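Local coordinates for protein 5-formaminoimidazole-4-carboxamide-1-(beta)-D-ribofuranosyl 5'-monophosphate synthetase (Methanocaldococcus jannaschii, PDB 2R7L) that catalyses the ATP- and formate-dependent formylation of AICAR to FAICAR in purine biosynthesis, without folate, at residues E230-I233 / D234-R238; G317-N320 / S321-N324. All blocks are in the same frame, centred on the assembly; numbering follows the deposited sequence.

Contact 1: E230-I233 / D234-R238; sequences ESNI and DGLVR. With ATP (adenosine-5'-triphosphate), chain E.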
loop_
_atom_site.group_PDB
_atom_site.type_symbol
_atom_site.label_atom_id
_atom_site.label_comp_id
_atom_site.label_asym_id
_atom_site.label_seq_id
_atom_site.Cartn_x
_atom_site.Cartn_y
_atom_site.Cartn_z
ATOM N N GLU A 230 3.348 -23.195 -25.832
ATOM C CA GLU A 230 3.393 -24.643 -26.019
ATOM C C GLU A 230 4.625 -25.103 -26.810
ATOM O O GLU A 230 5.095 -24.407 -27.703
ATOM C CB GLU A 230 2.089 -25.110 -26.677
ATOM C CG GLU A 230 0.883 -24.967 -25.752
ATOM C CD GLU A 230 -0.449 -24.954 -26.471
ATOM O OE1 GLU A 230 -0.482 -24.647 -27.685
ATOM O OE2 GLU A 230 -1.471 -25.241 -25.807
ATOM N N SER A 231 5.160 -26.263 -26.441
ATOM C CA SER A 231 6.323 -26.847 -27.107
ATOM C C SER A 231 5.911 -28.187 -27.746
ATOM O O SER A 231 5.242 -28.984 -27.105
ATOM C CB SER A 231 7.440 -27.072 -26.088
ATOM O OG SER A 231 8.673 -27.380 -26.719
ATOM N N ASN A 232 6.343 -28.460 -28.978
ATOM C CA ASN A 232 7.361 -27.668 -29.664
ATOM C C ASN A 232 6.779 -26.595 -30.572
ATOM O O ASN A 232 7.509 -25.782 -31.136
ATOM C CB ASN A 232 8.295 -28.589 -30.464
ATOM C CG ASN A 232 7.623 -29.200 -31.692
ATOM O OD1 ASN A 232 6.524 -28.804 -32.085
ATOM N ND2 ASN A 232 8.293 -30.170 -32.308
ATOM N N ILE A 233 5.458 -26.567 -30.683
ATOM C CA ILE A 233 4.827 -25.751 -31.709
ATOM C C ILE A 233 5.337 -24.313 -31.705
ATOM O O ILE A 233 5.724 -23.793 -32.748
ATOM C CB ILE A 233 3.288 -25.791 -31.609
ATOM C CG1 ILE A 233 2.656 -25.017 -32.778
ATOM C CG2 ILE A 233 2.817 -25.260 -30.266
ATOM C CD1 ILE A 233 3.002 -25.592 -34.148
ATOM N N ASP A 234 5.355 -23.668 -30.538
ATOM C CA ASP A 234 5.774 -22.260 -30.488
ATOM C C ASP A 234 7.267 -22.089 -30.795
ATOM O O ASP A 234 7.709 -21.009 -31.194
ATOM C CB ASP A 234 5.365 -21.611 -29.162
ATOM C CG ASP A 234 3.868 -21.390 -29.076
ATOM O OD1 ASP A 234 3.295 -20.877 -30.066
ATOM O OD2 ASP A 234 3.261 -21.742 -28.039
ATOM N N GLY A 235 8.036 -23.161 -30.639
ATOM C CA GLY A 235 9.425 -23.178 -31.141
ATOM C C GLY A 235 9.511 -23.456 -32.639
ATOM O O GLY A 235 10.312 -22.840 -33.354
ATOM N N LEU A 236 8.671 -24.379 -33.113
ATOM C CA LEU A 236 8.633 -24.778 -34.523
ATOM C C LEU A 236 8.338 -23.604 -35.455
ATOM O O LEU A 236 9.066 -23.356 -36.416
ATOM C CB LEU A 236 7.577 -25.874 -34.733
ATOM C CG LEU A 236 7.419 -26.439 -36.151
ATOM C CD1 LEU A 236 8.774 -26.838 -36.702
ATOM C CD2 LEU A 236 6.479 -27.637 -36.156
ATOM N N VAL A 237 7.259 -22.892 -35.163
ATOM C CA VAL A 237 6.799 -21.795 -35.995
ATOM C C VAL A 237 7.678 -20.570 -35.862
ATOM O O VAL A 237 7.447 -19.559 -36.527
ATOM C CB VAL A 237 5.354 -21.423 -35.674
ATOM C CG1 VAL A 237 4.428 -22.604 -35.992
ATOM C CG2 VAL A 237 5.234 -21.018 -34.213
ATOM N N ARG A 238 8.703 -20.662 -35.023
ATOM C CA ARG A 238 9.685 -19.586 -34.932
ATOM C C ARG A 238 10.904 -19.889 -35.801
ATOM O O ARG A 238 11.872 -19.121 -35.824
ATOM C CB ARG A 238 10.113 -19.339 -33.483
ATOM C CG ARG A 238 10.799 -17.990 -33.299
ATOM C CD ARG A 238 11.294 -17.803 -31.890
ATOM N NE ARG A 238 11.732 -16.427 -31.661
ATOM C CZ ARG A 238 12.994 -16.059 -31.462
ATOM N NH1 ARG A 238 13.964 -16.964 -31.455
ATOM N NH2 ARG A 238 13.283 -14.782 -31.254
HETATM P PG ATP E . -3.860 -28.013 -21.912
HETATM O O1G ATP E . -4.333 -28.416 -20.533
HETATM O O2G ATP E . -4.337 -26.646 -22.361
HETATM O O3G ATP E . -2.386 -28.255 -22.139
HETATM P PB ATP E . -6.169 -29.021 -23.246
HETATM O O1B ATP E . -6.850 -28.036 -22.327
HETATM O O2B ATP E . -6.688 -30.441 -23.291
HETATM O O3B ATP E . -4.588 -29.074 -22.902
HETATM P PA ATP E . -6.135 -29.195 -26.118
HETATM O O1A ATP E . -7.524 -29.360 -26.677
HETATM O O2A ATP E . -5.202 -30.362 -25.942
HETATM O O3A ATP E . -6.247 -28.372 -24.725
HETATM O "O5'" ATP E . -5.392 -28.120 -27.045
HETATM C "C5'" ATP E . -3.977 -28.029 -27.013
HETATM C "C4'" ATP E . -3.563 -26.926 -27.973
HETATM O "O4'" ATP E . -3.868 -27.297 -29.322
HETATM C "C3'" ATP E . -4.313 -25.628 -27.733
HETATM O "O3'" ATP E . -3.681 -24.818 -26.736
HETATM C "C2'" ATP E . -4.295 -24.976 -29.102
HETATM O "O2'" ATP E . -3.082 -24.246 -29.289
HETATM C "C1'" ATP E . -4.307 -26.156 -30.065
HETATM N N9 ATP E . -5.705 -26.386 -30.475
HETATM C C8 ATP E . -6.589 -27.147 -29.802
HETATM N N7 ATP E . -7.794 -27.151 -30.423
HETATM C C5 ATP E . -7.683 -26.391 -31.529
HETATM C C6 ATP E . -8.580 -25.990 -32.635
HETATM N N6 ATP E . -9.869 -26.407 -32.684
HETATM N N1 ATP E . -8.068 -25.178 -33.582
HETATM C C2 ATP E . -6.787 -24.750 -33.541
HETATM N N3 ATP E . -5.919 -25.084 -32.573
HETATM C C4 ATP E . -6.305 -25.877 -31.551
#

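Contact 2: G317-N320 / S321-N324; sequences GGTN and SFMN. With AMZ (aminoimidazole 4-carboxamide ribonucleotide), chain F.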
loop_
_atom_site.group_PDB
_atom_site.type_symbol
_atom_site.label_atom_id
_atom_site.label_comp_id
_atom_site.label_asym_id
_atom_site.label_seq_id
_atom_site.Cartn_x
_atom_site.Cartn_y
_atom_site.Cartn_z
ATOM N N GLY A 317 -4.502 -23.726 -15.182
ATOM C CA GLY A 317 -3.086 -23.420 -14.967
ATOM C C GLY A 317 -2.651 -22.029 -15.394
ATOM O O GLY A 317 -1.661 -21.503 -14.892
ATOM N N GLY A 318 -3.381 -21.435 -16.332
ATOM C CA GLY A 318 -3.017 -20.129 -16.863
ATOM C C GLY A 318 -3.178 -18.961 -15.901
ATOM O O GLY A 318 -2.708 -17.851 -16.188
ATOM N N THR A 319 -3.855 -19.199 -14.774
ATOM C CA THR A 319 -4.001 -18.185 -13.730
ATOM C C THR A 319 -2.643 -17.835 -13.136
ATOM O O THR A 319 -2.490 -16.809 -12.480
ATOM C CB THR A 319 -4.946 -18.632 -12.592
ATOM O OG1 THR A 319 -4.572 -19.939 -12.147
ATOM C CG2 THR A 319 -6.398 -18.659 -13.057
ATOM N N ASN A 320 -1.653 -18.686 -13.382
ATOM C CA ASN A 320 -0.300 -18.409 -12.934
ATOM C C ASN A 320 0.285 -17.149 -13.577
ATOM O O ASN A 320 1.180 -16.525 -13.016
ATOM C CB ASN A 320 0.610 -19.622 -13.156
ATOM C CG ASN A 320 0.193 -20.824 -12.324
ATOM O OD1 ASN A 320 -0.397 -20.675 -11.251
ATOM N ND2 ASN A 320 0.490 -22.024 -12.818
ATOM N N SER A 321 -0.233 -16.754 -14.738
ATOM C CA SER A 321 0.271 -15.562 -15.411
ATOM C C SER A 321 -0.019 -14.269 -14.630
ATOM O O SER A 321 0.683 -13.274 -14.812
ATOM C CB SER A 321 -0.273 -15.455 -16.848
ATOM O OG SER A 321 -1.687 -15.370 -16.842
ATOM N N PHE A 322 -1.056 -14.278 -13.784
ATOM C CA PHE A 322 -1.348 -13.127 -12.916
ATOM C C PHE A 322 -1.315 -13.431 -11.408
ATOM O O PHE A 322 -2.260 -13.122 -10.680
ATOM C CB PHE A 322 -2.638 -12.392 -13.329
ATOM C CG PHE A 322 -3.882 -13.249 -13.323
ATOM C CD1 PHE A 322 -4.092 -14.215 -14.298
ATOM C CD2 PHE A 322 -4.858 -13.064 -12.357
ATOM C CE1 PHE A 322 -5.237 -14.993 -14.299
ATOM C CE2 PHE A 322 -6.000 -13.841 -12.348
ATOM C CZ PHE A 322 -6.195 -14.808 -13.326
ATOM N N MET A 323 -0.227 -14.032 -10.936
ATOM C CA MET A 323 -0.090 -14.300 -9.502
ATOM C C MET A 323 0.096 -12.998 -8.706
ATOM O O MET A 323 -0.190 -12.946 -7.517
ATOM C CB MET A 323 1.058 -15.285 -9.222
ATOM C CG MET A 323 0.810 -16.691 -9.751
ATOM S SD MET A 323 1.903 -17.966 -9.094
ATOM C CE MET A 323 3.485 -17.503 -9.792
ATOM N N ASN A 324 0.567 -11.951 -9.380
ATOM C CA ASN A 324 0.720 -10.635 -8.771
ATOM C C ASN A 324 -0.400 -9.725 -9.216
ATOM O O ASN A 324 -0.249 -8.504 -9.236
ATOM C CB ASN A 324 2.044 -10.012 -9.202
ATOM C CG ASN A 324 2.189 -9.958 -10.705
ATOM O OD1 ASN A 324 1.636 -10.797 -11.422
ATOM N ND2 ASN A 324 2.931 -8.982 -11.191
HETATM O O5 AMZ F . 0.252 -23.515 -17.288
HETATM C C6 AMZ F . -0.732 -24.106 -17.740
HETATM N N2 AMZ F . -1.588 -23.581 -18.612
HETATM C C3A AMZ F . -1.034 -25.536 -17.323
HETATM C C7A AMZ F . -2.022 -26.360 -17.830
HETATM N N3 AMZ F . -2.915 -26.071 -18.779
HETATM N N1 AMZ F . -0.360 -26.216 -16.404
HETATM C C5 AMZ F . -0.917 -27.433 -16.331
HETATM N N AMZ F . -1.928 -27.518 -17.202
HETATM C C1 AMZ F . -2.803 -28.697 -17.414
HETATM C C2 AMZ F . -2.243 -29.672 -18.451
HETATM C C3 AMZ F . -1.630 -30.775 -17.607
HETATM O O2 AMZ F . -1.817 -32.028 -18.262
HETATM O O1 AMZ F . -3.347 -30.188 -19.204
HETATM O O AMZ F . -2.807 -29.372 -16.145
HETATM C C AMZ F . -2.496 -30.754 -16.351
HETATM C C4 AMZ F . -1.716 -31.221 -15.105
HETATM O O3 AMZ F . -0.553 -30.419 -14.927
HETATM P P AMZ F . 0.817 -31.105 -14.534
HETATM O OP1 AMZ F . 0.834 -31.741 -13.191
HETATM O O4 AMZ F . 1.148 -32.194 -15.670
HETATM O OP2 AMZ F . 1.969 -29.970 -14.650
HETATM O O HOH W 1 -3.984 -15.716 -10.531
#

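Contact 1: E230-I233 / D234-R238
Asp234 folds back onto Glu230 at the sharp strand-to-helix corner of this ATP-grasp enzyme, where strand 219-230 runs out and the one-turn helix 233-236 begins. The peptide before Asn232 is cis, just where the chain turns its corner. Asp234 grips the backbone of Glu230 at both polar atoms. Its OD2 accepts from Glu230 N at 2.6 Å through the anti lone pair, with the N-H pointing almost straight at it (174°). Its own N gives a hydrogen bond of 2.9 Å to Glu230 O. The carboxylate gets there because CG stands beside the backbone N, chi1 -71°. Asp234 is thus placed as a second-shell residue and probably steadies the main chain from which the Glu230 side chain reaches out to ATP. There O2' bonds to Glu230 OE1 at 3.1 Å, and O3' sits closer still to OE2, at a modelled separation too short to be taken literally. Arg238 of the third subunit makes salt bridges to both Glu230 OE1 and Asp234 OD1 and also bonds the ribose of this ATP. Putting an alanine in place of Asp234 would probably leave Glu230 N without its acceptor and that arginine with one carboxylate fewer, letting the ATP-holding glutamate shift. The helical turn itself is closed by Leu236 N on Asn232 O at 2.7 Å, while the Asn232 amide runs beside Leu236, OD1 4.1 Å from Leu236 CB, and its ND2 donates to Asn250 O. Ile233 sends its long branch on the side away from its own N (chi1 -175°), and the branch runs obliquely across Val237, CD1 resting 3.8 Å from Val237 CG1. On the backbone of the same two residues, Val237 N bonds to Ile233 O at 3.0 Å.

Contact 2: G317-N320 / S321-N324
A 3-10 turn runs from Gly317 into Ser321 after strand 306-312, and its carbonyls are taken by groups three residues on. Gly318 O is gripped twice by Ser321: the backbone N donates at 3.1 Å, and the hydroxyl OG donates at 2.8 Å, almost exactly in line with the C=O (179°). The serine oxygen reaches back because it sits between its own N and carbonyl carbon, chi1 61°. One residue on, Phe322 N bonds to Thr319 O at 3.2 Å.

Thr319 O also lies over one face of the Phe322 ring, offset toward its rim, and a water above the same face donates to Thr319 O at 2.7 Å and, weakly, to Phe322 O. Past the carbonyl, the ring crosses the threonine at an angle, CZ meeting the methyl CG2 at 3.9 Å; the hydroxyl OG1 is turned instead to Asp316 O.

The turn forms one side of the AICAR pocket of this ATP-grasp enzyme, a pocket shared with another copy of the protein: Arg264 and Ser266 of the second subunit also hydrogen-bond the nucleotide. Gly317 and Gly318 line the imidazole carboxamide, and at Gly317 the lack of a side chain matters: a CB would come within 2.3 Å of C3A of the bound nucleotide. Further along, Asn320 gives its ND2 to His27 O, linking the turn to another AICAR-binding residue. Met323 crosses Asn320 on the way to Leu30 and His31 of helix 29-38, its CG set 3.3 Å from Asn320 O.

In the fold
From the N terminus, the chain first builds the parallel sheet of the Rossmann-like region with its helix 29-38, then enters the ATP-grasp part. Contact 1 turns from strand 219-230 into helix 233-236; the chain passes helix 241-245 before returning as strand 253-263, antiparallel to 219-230. It goes on through helix 268-285 and strands 292-300 and 306-312 before contact 2 opens, leading toward helix 327-333 and leaning back on helix 29-38. The two are in series, neither nested nor crossing, with centres about 21 Å apart and nearest atoms about 10 Å. Both touch the second subunit, and they flank the adjoining ATP and AICAR sites.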